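Local structure of farnesyltransferase, putative (Trypanosoma cruzi, 3WCA) at residues 203-208 with 219-224; 228-233 with 247-252. The protein probably catalyses the reductive condensation of two farnesyl diphosphate molecules to squalene, a magnesium-dependent step in making lanosterol, using NADPH or NADH. The protein carries 1 engineered substitution. All blocks are in the same frame, centred on the assembly; numbering follows the deposited sequence.

Contact 1: residues 203-208 with 219-224; sequences TNIIRD and RVFWPR
I205, on the last turn of helix 191-207, and F221, in the irregular loop before helix 224-227, are the closest backbone pair, with their CA atoms 6.7 Å apart. The setting is the all-helical isoprenoid synthase fold of the squalene/phytoene synthase family. D208 leaves helical geometry here and opens the family's second aspartate-rich motif. The loop grips this helix end with one hydrogen bond and close apolar packing around I205. W222 NE1 donates to I205 O at 3.2 Å, nearly straight at 162°. The oxygen lies in the indole plane, yet the donor stands well above the plane of the carbonyl, 55° out of it. Beside this bond, the branched side chain of I205 meets both aromatics: CG2 sits 3.5 Å from W222 CD1, while F221 CB is 3.6 Å from the same methyl. I205 CG1 lies anti to the carbonyl carbon, beside the backbone N (chi1 -81°), and the chain runs on extended, putting CD1 3.8 Å from F221 CB. The F221 ring runs on past this contact, its side chain about 5 Å from the bound magnesium ion, whose site comprises D68, E71 and D72; R219 forms a salt bridge with D72. Further along the indole, W222 CZ2 lies 3.8 Å from I206 O. R207 CB leaves the helix away from the loop, and its guanidinium holds D208 side-on, using NE and NH2. N204, part of the ligand pocket, places OD1 over one face of that guanidinium. In one arm of this grip, R207 NH2 meets D208 OD2 at 2.9 Å on its syn side, almost straight.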
loop_
_atom_site.group_PDB
_atom_site.type_symbol
_atom_site.label_atom_id
_atom_site.label_comp_id
_atom_site.label_asym_id
_atom_site.label_seq_id
_atom_site.Cartn_x
_atom_site.Cartn_y
_atom_site.Cartn_z
ATOM N N THR A 203 -6.003 0.819 -4.124
ATOM C CA THR A 203 -7.048 1.700 -3.620
ATOM C C THR A 203 -6.466 3.099 -3.471
ATOM O O THR A 203 -7.134 4.084 -3.762
ATOM C CB THR A 203 -7.614 1.205 -2.278
ATOM O OG1 THR A 203 -8.148 -0.114 -2.453
ATOM C CG2 THR A 203 -8.743 2.113 -1.804
ATOM N N ASN A 204 -5.208 3.198 -3.055
ATOM C CA ASN A 204 -4.626 4.521 -2.919
ATOM C C ASN A 204 -4.384 5.140 -4.289
ATOM O O ASN A 204 -4.649 6.313 -4.484
ATOM C CB ASN A 204 -3.321 4.478 -2.120
ATOM C CG ASN A 204 -3.545 4.142 -0.645
ATOM O OD1 ASN A 204 -4.663 4.234 -0.132
ATOM N ND2 ASN A 204 -2.478 3.761 0.038
ATOM N N ILE A 205 -3.881 4.355 -5.237
ATOM C CA ILE A 205 -3.625 4.875 -6.582
ATOM C C ILE A 205 -4.927 5.402 -7.201
ATOM O O ILE A 205 -4.940 6.443 -7.880
ATOM C CB ILE A 205 -2.987 3.778 -7.488
ATOM C CG1 ILE A 205 -1.482 3.702 -7.205
ATOM C CG2 ILE A 205 -3.225 4.091 -8.975
ATOM C CD1 ILE A 205 -0.763 2.541 -7.902
ATOM N N ILE A 206 -6.023 4.691 -6.948
ATOM C CA ILE A 206 -7.322 5.095 -7.453
ATOM C C ILE A 206 -7.781 6.390 -6.778
ATOM O O ILE A 206 -8.195 7.337 -7.458
ATOM C CB ILE A 206 -8.385 4.008 -7.203
ATOM C CG1 ILE A 206 -8.091 2.784 -8.065
ATOM C CG2 ILE A 206 -9.775 4.557 -7.495
ATOM C CD1 ILE A 206 -9.023 1.608 -7.811
ATOM N N ARG A 207 -7.705 6.425 -5.448
ATOM C CA ARG A 207 -8.128 7.595 -4.675
ATOM C C ARG A 207 -7.310 8.845 -4.970
ATOM O O ARG A 207 -7.861 9.948 -5.004
ATOM C CB ARG A 207 -8.042 7.322 -3.156
ATOM C CG ARG A 207 -8.427 8.546 -2.270
ATOM C CD ARG A 207 -7.766 8.512 -0.869
ATOM N NE ARG A 207 -6.306 8.424 -0.960
ATOM C CZ ARG A 207 -5.514 7.974 0.015
ATOM N NH1 ARG A 207 -6.046 7.576 1.168
ATOM N NH2 ARG A 207 -4.193 7.886 -0.171
ATOM N N ASP A 208 -6.005 8.676 -5.172
ATOM C CA ASP A 208 -5.116 9.814 -5.404
ATOM C C ASP A 208 -4.908 10.250 -6.853
ATOM O O ASP A 208 -3.994 11.018 -7.138
ATOM C CB ASP A 208 -3.740 9.546 -4.769
ATOM C CG ASP A 208 -3.822 9.312 -3.264
ATOM O OD1 ASP A 208 -4.773 9.814 -2.634
ATOM O OD2 ASP A 208 -2.923 8.633 -2.710
ATOM N N ARG A 219 2.247 12.750 -12.130
ATOM C CA ARG A 219 2.477 11.347 -11.791
ATOM C C ARG A 219 1.278 10.541 -12.256
ATOM O O ARG A 219 0.139 10.888 -11.944
ATOM C CB ARG A 219 2.647 11.163 -10.286
ATOM C CG ARG A 219 4.054 11.396 -9.800
ATOM C CD ARG A 219 4.085 12.404 -8.670
ATOM N NE ARG A 219 5.407 12.471 -8.059
ATOM C CZ ARG A 219 5.958 11.474 -7.376
ATOM N NH1 ARG A 219 5.296 10.333 -7.215
ATOM N NH2 ARG A 219 7.172 11.613 -6.859
ATOM N N VAL A 220 1.541 9.468 -12.995
ATOM C CA VAL A 220 0.479 8.613 -13.511
ATOM C C VAL A 220 0.749 7.145 -13.235
ATOM O O VAL A 220 1.836 6.634 -13.528
ATOM C CB VAL A 220 0.297 8.798 -15.033
ATOM C CG1 VAL A 220 -0.641 7.729 -15.575
ATOM C CG2 VAL A 220 -0.259 10.176 -15.325
ATOM N N PHE A 221 -0.254 6.466 -12.685
ATOM C CA PHE A 221 -0.136 5.055 -12.354
ATOM C C PHE A 221 -1.196 4.209 -13.038
ATOM O O PHE A 221 -0.963 3.042 -13.329
ATOM C CB PHE A 221 -0.213 4.878 -10.838
ATOM C CG PHE A 221 0.884 5.586 -10.097
ATOM C CD1 PHE A 221 2.175 5.064 -10.077
ATOM C CD2 PHE A 221 0.639 6.801 -9.459
ATOM C CE1 PHE A 221 3.217 5.747 -9.428
ATOM C CE2 PHE A 221 1.670 7.493 -8.810
ATOM C CZ PHE A 221 2.965 6.962 -8.797
ATOM N N TRP A 222 -2.364 4.785 -13.290
ATOM C CA TRP A 222 -3.417 4.033 -13.958
ATOM C C TRP A 222 -2.797 3.499 -15.261
ATOM O O TRP A 222 -2.166 4.249 -16.012
ATOM C CB TRP A 222 -4.610 4.953 -14.242
ATOM C CG TRP A 222 -5.373 5.371 -13.008
ATOM C CD1 TRP A 222 -4.900 5.430 -11.721
ATOM C CD2 TRP A 222 -6.740 5.804 -12.950
ATOM N NE1 TRP A 222 -5.888 5.873 -10.868
ATOM C CE2 TRP A 222 -7.027 6.111 -11.597
ATOM C CE3 TRP A 222 -7.752 5.966 -13.911
ATOM C CZ2 TRP A 222 -8.287 6.568 -11.180
ATOM C CZ3 TRP A 222 -9.003 6.421 -13.498
ATOM C CH2 TRP A 222 -9.258 6.718 -12.141
ATOM N N PRO A 223 -2.954 2.193 -15.534
ATOM C CA PRO A 223 -2.396 1.582 -16.747
ATOM C C PRO A 223 -3.100 1.966 -18.048
ATOM O O PRO A 223 -4.332 1.957 -18.133
ATOM C CB PRO A 223 -2.510 0.094 -16.454
ATOM C CG PRO A 223 -3.800 0.032 -15.704
ATOM C CD PRO A 223 -3.667 1.184 -14.732
ATOM N N ARG A 224 -2.308 2.303 -19.061
ATOM C CA ARG A 224 -2.860 2.668 -20.361
ATOM C C ARG A 224 -3.816 1.572 -20.836
ATOM O O ARG A 224 -4.897 1.854 -21.343
ATOM C CB ARG A 224 -1.725 2.847 -21.376
ATOM C CG ARG A 224 -2.187 3.073 -22.814
ATOM C CD ARG A 224 -1.001 3.115 -23.767
ATOM N NE ARG A 224 -0.189 4.305 -23.549
ATOM C CZ ARG A 224 -0.499 5.513 -24.003
ATOM N NH1 ARG A 224 -1.605 5.688 -24.712
ATOM N NH2 ARG A 224 0.288 6.547 -23.730
#

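Contact 2: residues 228-233 with 247-252; sequences EKYTDD and VECLNA
Y230 turns its CG anti to its own carbonyl carbon (chi1 -52°), which carries the phenol across to C249, E248 and A252 on helix 243-258. C249 CB rests against the ring by its place on the helix; SG, anti to the backbone N (chi1 178°), stands beyond the rim. The result is a tyrosine laid on one turn of helix, a simple case of an aromatic side chain tying an irregular loop to a regular element. One face of the ring covers helix backbone, with C249 CA and E248 C lying over it toward the rim. C249 CB makes the tightest approach on that flank, 3.6 Å from Y230 CD2, and SG stands 4.9 Å from the ring centroid in an oblique sulfur-aromatic contact. Along the other flank, E248 CB lies 3.6 Å from Y230 CE1. The glutamate chain runs extended beside that edge, and OE2 lies in the ring plane, 3.7 Å from Y230 CD1, with the two planes steeply inclined. Beyond the phenol oxygen, one turn on from E248, A252 CB is 3.7 Å from Y230 OH. Packing therefore carries the contact, with the ring spanning residues one helical turn apart. Next in the loop, T231 OG1 donates to D233 O at 3.0 Å. No strand takes part in this all-helical protein: helix 224-227 packs against the same helix through W227 on C249 and I226 on A252, and the loop leaves that short helix to lay Y230 alongside.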
loop_
_atom_site.group_PDB
_atom_site.type_symbol
_atom_site.label_atom_id
_atom_site.label_comp_id
_atom_site.label_asym_id
_atom_site.label_seq_id
_atom_site.Cartn_x
_atom_site.Cartn_y
_atom_site.Cartn_z
ATOM N N GLU A 228 -7.039 3.609 -21.955
ATOM C CA GLU A 228 -7.137 3.902 -23.388
ATOM C C GLU A 228 -8.464 3.464 -24.011
ATOM O O GLU A 228 -8.737 3.740 -25.183
ATOM C CB GLU A 228 -5.956 3.288 -24.146
ATOM C CG GLU A 228 -6.017 1.788 -24.386
ATOM C CD GLU A 228 -4.780 1.294 -25.123
ATOM O OE1 GLU A 228 -4.238 2.060 -25.951
ATOM O OE2 GLU A 228 -4.351 0.147 -24.888
ATOM N N LYS A 229 -9.292 2.805 -23.209
ATOM C CA LYS A 229 -10.600 2.333 -23.643
ATOM C C LYS A 229 -11.651 3.421 -23.429
ATOM O O LYS A 229 -12.799 3.282 -23.867
ATOM C CB LYS A 229 -11.021 1.103 -22.835
ATOM C CG LYS A 229 -10.077 -0.089 -22.888
ATOM C CD LYS A 229 -10.707 -1.269 -22.143
ATOM C CE LYS A 229 -9.899 -2.557 -22.296
ATOM N NZ LYS A 229 -8.551 -2.462 -21.666
ATOM N N TYR A 230 -11.257 4.498 -22.752
ATOM C CA TYR A 230 -12.178 5.589 -22.452
ATOM C C TYR A 230 -11.642 6.947 -22.887
ATOM O O TYR A 230 -12.390 7.912 -22.982
ATOM C CB TYR A 230 -12.461 5.617 -20.942
ATOM C CG TYR A 230 -12.894 4.285 -20.394
ATOM C CD1 TYR A 230 -14.234 3.906 -20.412
ATOM C CD2 TYR A 230 -11.959 3.375 -19.908
ATOM C CE1 TYR A 230 -14.635 2.651 -19.964
ATOM C CE2 TYR A 230 -12.351 2.113 -19.459
ATOM C CZ TYR A 230 -13.690 1.759 -19.491
ATOM O OH TYR A 230 -14.084 0.508 -19.069
ATOM N N THR A 231 -10.349 7.030 -23.152
ATOM C CA THR A 231 -9.779 8.302 -23.556
ATOM C C THR A 231 -8.416 8.108 -24.194
ATOM O O THR A 231 -7.825 7.035 -24.087
ATOM C CB THR A 231 -9.624 9.236 -22.342
ATOM O OG1 THR A 231 -9.204 10.529 -22.784
ATOM C CG2 THR A 231 -8.582 8.681 -21.374
ATOM N N ASP A 232 -7.939 9.153 -24.865
ATOM C CA ASP A 232 -6.635 9.141 -25.516
ATOM C C ASP A 232 -5.704 9.995 -24.667
ATOM O O ASP A 232 -4.485 9.903 -24.776
ATOM C CB ASP A 232 -6.725 9.725 -26.934
ATOM C CG ASP A 232 -7.504 8.834 -27.893
ATOM O OD1 ASP A 232 -7.069 7.685 -28.129
ATOM O OD2 ASP A 232 -8.550 9.282 -28.417
ATOM N N ASP A 233 -6.298 10.833 -23.826
ATOM C CA ASP A 233 -5.543 11.704 -22.932
ATOM C C ASP A 233 -6.102 11.605 -21.518
ATOM O O ASP A 233 -7.198 12.079 -21.235
ATOM C CB ASP A 233 -5.598 13.161 -23.407
ATOM C CG ASP A 233 -4.965 14.123 -22.409
ATOM O OD1 ASP A 233 -4.064 13.688 -21.662
ATOM O OD2 ASP A 233 -5.361 15.311 -22.370
ATOM N N VAL A 247 -15.566 8.566 -15.106
ATOM C CA VAL A 247 -16.249 7.692 -14.164
ATOM C C VAL A 247 -16.253 6.231 -14.601
ATOM O O VAL A 247 -16.070 5.349 -13.766
ATOM C CB VAL A 247 -17.690 8.191 -13.906
ATOM C CG1 VAL A 247 -18.529 7.120 -13.225
ATOM C CG2 VAL A 247 -17.629 9.413 -13.019
ATOM N N GLU A 248 -16.446 5.968 -15.894
ATOM C CA GLU A 248 -16.448 4.591 -16.387
ATOM C C GLU A 248 -15.063 3.971 -16.232
ATOM O O GLU A 248 -14.928 2.777 -15.966
ATOM C CB GLU A 248 -16.868 4.536 -17.865
ATOM C CG GLU A 248 -18.350 4.845 -18.106
ATOM C CD GLU A 248 -18.773 4.719 -19.573
ATOM O OE1 GLU A 248 -19.982 4.901 -19.842
ATOM O OE2 GLU A 248 -17.917 4.447 -20.448
ATOM N N CYS A 249 -14.032 4.782 -16.421
ATOM C CA CYS A 249 -12.671 4.291 -16.288
ATOM C C CYS A 249 -12.379 4.102 -14.788
ATOM O O CYS A 249 -11.773 3.114 -14.388
ATOM C CB CYS A 249 -11.693 5.281 -16.909
ATOM S SG CYS A 249 -9.979 4.781 -16.729
ATOM N N LEU A 250 -12.816 5.058 -13.970
ATOM C CA LEU A 250 -12.656 4.970 -12.521
ATOM C C LEU A 250 -13.294 3.662 -12.068
ATOM O O LEU A 250 -12.714 2.920 -11.266
ATOM C CB LEU A 250 -13.358 6.136 -11.824
ATOM C CG LEU A 250 -13.730 5.958 -10.337
ATOM C CD1 LEU A 250 -12.472 5.681 -9.524
ATOM C CD2 LEU A 250 -14.433 7.222 -9.809
ATOM N N ASN A 251 -14.479 3.363 -12.598
ATOM C CA ASN A 251 -15.161 2.130 -12.213
ATOM C C ASN A 251 -14.423 0.877 -12.658
ATOM O O ASN A 251 -14.478 -0.150 -11.987
ATOM C CB ASN A 251 -16.601 2.118 -12.741
ATOM C CG ASN A 251 -17.478 3.105 -12.012
ATOM O OD1 ASN A 251 -17.115 3.579 -10.930
ATOM N ND2 ASN A 251 -18.636 3.427 -12.590
ATOM N N ALA A 252 -13.727 0.964 -13.785
ATOM C CA ALA A 252 -12.965 -0.177 -14.290
ATOM C C ALA A 252 -11.747 -0.376 -13.397
ATOM O O ALA A 252 -11.258 -1.491 -13.237
ATOM C CB ALA A 252 -12.516 0.068 -15.735
#

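Overall arrangement
The two contacts follow each other along the chain, and both fasten an irregular loop to a helix by means of aromatic side chains. Contact 1 is buried, close to the bound magnesium and the farnesyl thiodiphosphate ligand, and joins packing to a directed hydrogen bond. Contact 2 is only partly buried, its centre about 23 Å from the chain's centre against about 12 Å for contact 1; it lies away from the known sites and relies on ring packing. Helix 243-258 binds them together: I206 and W222 of contact 1 pack on L250, and W222 CZ3 approaches C249 SG at 3.8 Å. C249 thus serves both, meeting W222 with its sulfur and Y230 chiefly with CB.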